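Local coordinates for protein gamma-glutamyltranspeptidase (Streptomyces lincolnensis, PDB 6J3A) that probably cleaves gamma-glutamyl-type amide bonds or transfers the acyl group, as an LmbA-like homologue of gamma-glutamyltranspeptidases, at residues F12-S23 / G609-R617. Numbering follows the deposited sequence.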
loop_
_atom_site.group_PDB
_atom_site.type_symbol
_atom_site.label_atom_id
_atom_site.label_comp_id
_atom_site.label_asym_id
_atom_site.label_seq_id
_atom_site.Cartn_x
_atom_site.Cartn_y
_atom_site.Cartn_z
ATOM N N PHE A 12 11.860 -6.531 8.755
ATOM C CA PHE A 12 12.900 -6.556 7.742
ATOM C C PHE A 12 13.227 -5.162 7.204
ATOM O O PHE A 12 14.392 -4.842 7.010
ATOM C CB PHE A 12 12.537 -7.494 6.590
ATOM C CG PHE A 12 13.592 -7.522 5.522
ATOM C CD1 PHE A 12 14.779 -8.224 5.718
ATOM C CD2 PHE A 12 13.444 -6.767 4.358
ATOM C CE1 PHE A 12 15.779 -8.213 4.748
ATOM C CE2 PHE A 12 14.441 -6.752 3.391
ATOM C CZ PHE A 12 15.611 -7.476 3.586
ATOM N N GLY A 13 12.213 -4.355 6.920
ATOM C CA GLY A 13 12.444 -3.009 6.408
ATOM C C GLY A 13 11.150 -2.296 6.089
ATOM O O GLY A 13 10.133 -2.938 5.852
ATOM N N MET A 14 11.185 -0.966 6.091
ATOM C CA MET A 14 10.000 -0.154 5.777
ATOM C C MET A 14 10.380 1.070 4.960
ATOM O O MET A 14 11.397 1.712 5.241
ATOM C CB MET A 14 9.272 0.286 7.052
ATOM C CG MET A 14 8.519 -0.818 7.787
ATOM S SD MET A 14 7.064 -1.429 6.916
ATOM C CE MET A 14 6.753 -2.921 7.858
ATOM N N VAL A 15 9.562 1.375 3.947
ATOM C CA VAL A 15 9.745 2.564 3.114
ATOM C C VAL A 15 8.429 3.329 2.963
ATOM O O VAL A 15 7.374 2.732 2.802
ATOM C CB VAL A 15 10.299 2.201 1.724
ATOM C CG1 VAL A 15 10.525 3.461 0.904
ATOM C CG2 VAL A 15 11.605 1.405 1.837
ATOM N N SER A 16 8.505 4.655 3.006
ATOM C CA SER A 16 7.359 5.499 2.729
ATOM C C SER A 16 7.762 6.693 1.860
ATOM O O SER A 16 8.544 7.541 2.295
ATOM C CB SER A 16 6.729 5.973 4.031
ATOM O OG SER A 16 5.477 6.577 3.777
ATOM N N SER A 17 7.212 6.732 0.642
ATOM C CA SER A 17 7.436 7.790 -0.344
ATOM C C SER A 17 6.154 8.497 -0.706
ATOM O O SER A 17 5.056 8.108 -0.297
ATOM C CB SER A 17 8.006 7.219 -1.647
ATOM O OG SER A 17 9.369 6.928 -1.510
ATOM N N THR A 18 6.335 9.541 -1.509
ATOM C CA THR A 18 5.256 10.218 -2.220
ATOM C C THR A 18 4.932 9.562 -3.569
ATOM O O THR A 18 4.114 10.105 -4.310
ATOM C CB THR A 18 5.595 11.715 -2.462
ATOM O OG1 THR A 18 6.889 11.836 -3.071
ATOM C CG2 THR A 18 5.580 12.482 -1.162
ATOM N N HIS A 19 5.557 8.413 -3.873
ATOM C CA HIS A 19 5.310 7.638 -5.095
ATOM C C HIS A 19 5.684 6.158 -4.951
ATOM O O HIS A 19 6.822 5.818 -4.602
ATOM C CB HIS A 19 6.085 8.219 -6.264
ATOM C CG HIS A 19 5.469 7.937 -7.597
ATOM N ND1 HIS A 19 5.396 6.671 -8.135
ATOM C CD2 HIS A 19 4.918 8.768 -8.512
ATOM C CE1 HIS A 19 4.820 6.732 -9.321
ATOM N NE2 HIS A 19 4.517 7.993 -9.573
ATOM N N TRP A 20 4.729 5.290 -5.276
ATOM C CA TRP A 20 4.839 3.841 -5.036
ATOM C C TRP A 20 6.046 3.196 -5.740
ATOM O O TRP A 20 6.679 2.294 -5.193
ATOM C CB TRP A 20 3.527 3.118 -5.429
ATOM C CG TRP A 20 3.266 3.086 -6.904
ATOM C CD1 TRP A 20 3.725 2.162 -7.803
ATOM C CD2 TRP A 20 2.496 4.030 -7.658
ATOM N NE1 TRP A 20 3.298 2.478 -9.069
ATOM C CE2 TRP A 20 2.546 3.622 -9.012
ATOM C CE3 TRP A 20 1.783 5.192 -7.326
ATOM C CZ2 TRP A 20 1.894 4.329 -10.035
ATOM C CZ3 TRP A 20 1.137 5.894 -8.342
ATOM C CH2 TRP A 20 1.196 5.458 -9.680
ATOM N N LEU A 21 6.336 3.666 -6.950
ATOM C CA LEU A 21 7.458 3.180 -7.740
ATOM C C LEU A 21 8.776 3.409 -7.008
ATOM O O LEU A 21 9.662 2.547 -7.012
ATOM C CB LEU A 21 7.488 3.873 -9.110
ATOM C CG LEU A 21 6.374 3.573 -10.131
ATOM C CD1 LEU A 21 6.531 4.473 -11.343
ATOM C CD2 LEU A 21 6.356 2.127 -10.590
ATOM N N ALA A 22 8.887 4.566 -6.363
ATOM C CA ALA A 22 10.088 4.904 -5.606
ATOM C C ALA A 22 10.166 4.108 -4.304
ATOM O O ALA A 22 11.249 3.683 -3.894
ATOM C CB ALA A 22 10.131 6.395 -5.329
ATOM N N SER A 23 9.017 3.904 -3.661
ATOM C CA SER A 23 8.960 3.107 -2.438
ATOM C C SER A 23 9.467 1.708 -2.689
ATOM O O SER A 23 10.372 1.234 -1.998
ATOM C CB SER A 23 7.538 3.018 -1.921
ATOM O OG SER A 23 7.123 4.245 -1.380
ATOM N N GLY A 609 -4.383 12.009 -3.409
ATOM C CA GLY A 609 -3.759 12.037 -4.737
ATOM C C GLY A 609 -3.370 10.663 -5.265
ATOM O O GLY A 609 -2.712 10.566 -6.288
ATOM N N MET A 610 -3.808 9.606 -4.579
ATOM C CA MET A 610 -3.489 8.200 -4.897
ATOM C C MET A 610 -2.110 7.990 -5.521
ATOM O O MET A 610 -1.979 7.563 -6.669
ATOM C CB MET A 610 -4.582 7.527 -5.749
ATOM C CG MET A 610 -5.787 8.364 -6.079
ATOM S SD MET A 610 -6.778 8.932 -4.690
ATOM C CE MET A 610 -7.485 10.338 -5.559
ATOM N N GLN A 611 -1.088 8.278 -4.731
ATOM C CA GLN A 611 0.284 8.281 -5.226
ATOM C C GLN A 611 1.281 7.882 -4.143
ATOM O O GLN A 611 2.103 6.983 -4.353
ATOM C CB GLN A 611 0.608 9.666 -5.784
ATOM C CG GLN A 611 1.873 9.746 -6.616
ATOM C CD GLN A 611 2.201 11.177 -7.001
ATOM O OE1 GLN A 611 3.349 11.607 -6.897
ATOM N NE2 GLN A 611 1.182 11.936 -7.413
ATOM N N GLY A 612 1.215 8.572 -3.005
ATOM C CA GLY A 612 2.003 8.236 -1.831
ATOM C C GLY A 612 1.719 6.809 -1.395
ATOM O O GLY A 612 0.574 6.328 -1.483
ATOM N N TYR A 613 2.757 6.111 -0.944
ATOM C CA TYR A 613 2.618 4.691 -0.641
ATOM C C TYR A 613 3.752 4.197 0.247
ATOM O O TYR A 613 4.920 4.561 0.032
ATOM C CB TYR A 613 2.546 3.867 -1.945
ATOM C CG TYR A 613 1.668 2.627 -1.849
ATOM C CD1 TYR A 613 0.285 2.730 -1.587
ATOM C CD2 TYR A 613 2.211 1.351 -2.041
ATOM C CE1 TYR A 613 -0.526 1.589 -1.507
ATOM C CE2 TYR A 613 1.416 0.205 -1.967
ATOM C CZ TYR A 613 0.051 0.315 -1.701
ATOM O OH TYR A 613 -0.715 -0.835 -1.626
ATOM N N ALA A 614 3.381 3.387 1.244
ATOM C CA ALA A 614 4.333 2.692 2.103
ATOM C C ALA A 614 4.470 1.218 1.701
ATOM O O ALA A 614 3.495 0.590 1.267
ATOM C CB ALA A 614 3.912 2.802 3.561
ATOM N N VAL A 615 5.681 0.678 1.827
ATOM C CA VAL A 615 5.909 -0.765 1.652
ATOM C C VAL A 615 6.896 -1.281 2.689
ATOM O O VAL A 615 7.820 -0.568 3.085
ATOM C CB VAL A 615 6.400 -1.153 0.223
ATOM C CG1 VAL A 615 5.473 -0.580 -0.834
ATOM C CG2 VAL A 615 7.833 -0.708 -0.057
ATOM N N GLY A 616 6.699 -2.521 3.115
ATOM C CA GLY A 616 7.687 -3.211 3.935
ATOM C C GLY A 616 7.179 -4.504 4.518
ATOM O O GLY A 616 6.058 -4.937 4.215
ATOM N N ARG A 617 8.014 -5.122 5.356
ATOM C CA ARG A 617 7.716 -6.450 5.909
ATOM C C ARG A 617 8.639 -6.849 7.061
ATOM O O ARG A 617 9.545 -6.103 7.428
ATOM C CB ARG A 617 7.781 -7.518 4.803
ATOM C CG ARG A 617 9.160 -7.717 4.209
ATOM C CD ARG A 617 9.202 -8.923 3.295
ATOM N NE ARG A 617 10.571 -9.193 2.850
ATOM C CZ ARG A 617 11.463 -9.960 3.485
ATOM N NH1 ARG A 617 11.154 -10.601 4.615
ATOM N NH2 ARG A 617 12.685 -10.111 2.976
#
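Val15 and Val615 pair through two backbone hydrogen bonds, Val15 N to Val615 O at 2.7 Å and Val615 N to Val15 O at 2.8 Å. Ser17 and Tyr613 form the next hydrogen-bonded pair. Ser16 faces Ala614 between them, and Met14 faces Gly616 beyond Val15, both as non-hydrogen-bonded pairs. At the far end Arg617 O accepts from both Phe12 N (2.7 Å) and Gly13 N (3.2 Å), a classic beta bulge. Tyr613 O also has two donors: Ser17 N and, from the opposite face of its plane, Ser23 OG at 2.6 Å. That second bond ties the helix starting at Trp20 to the strand. The C-terminal strand 613-616 thus runs antiparallel beside strand 13-17, whose other edge bonds to strand 424-428, within the beta core of this Ntn-hydrolase superfamily member. Among the side chains, the Arg617 guanidinium lies flat on the Phe12 ring, planes 7° apart, in a cation-pi stack. NH2 sits over the ring centre. Phe12 CG is anti to its backbone nitrogen (chi1 179°), which turns the ring toward Arg617. Glu31 forms a salt bridge with Arg617 NE, and Tyr137 of the second subunit binds NH1. A serine in place of Phe12 would probably leave a gap over the guanidinium face. Met14 bends at chi2 (-69°), bringing SD and CE over the side-chain-free Gly616. Trp20 CB packs on Tyr613 CB at 3.7 Å, while Tyr613 OH bonds to Ala614 O of the second subunit.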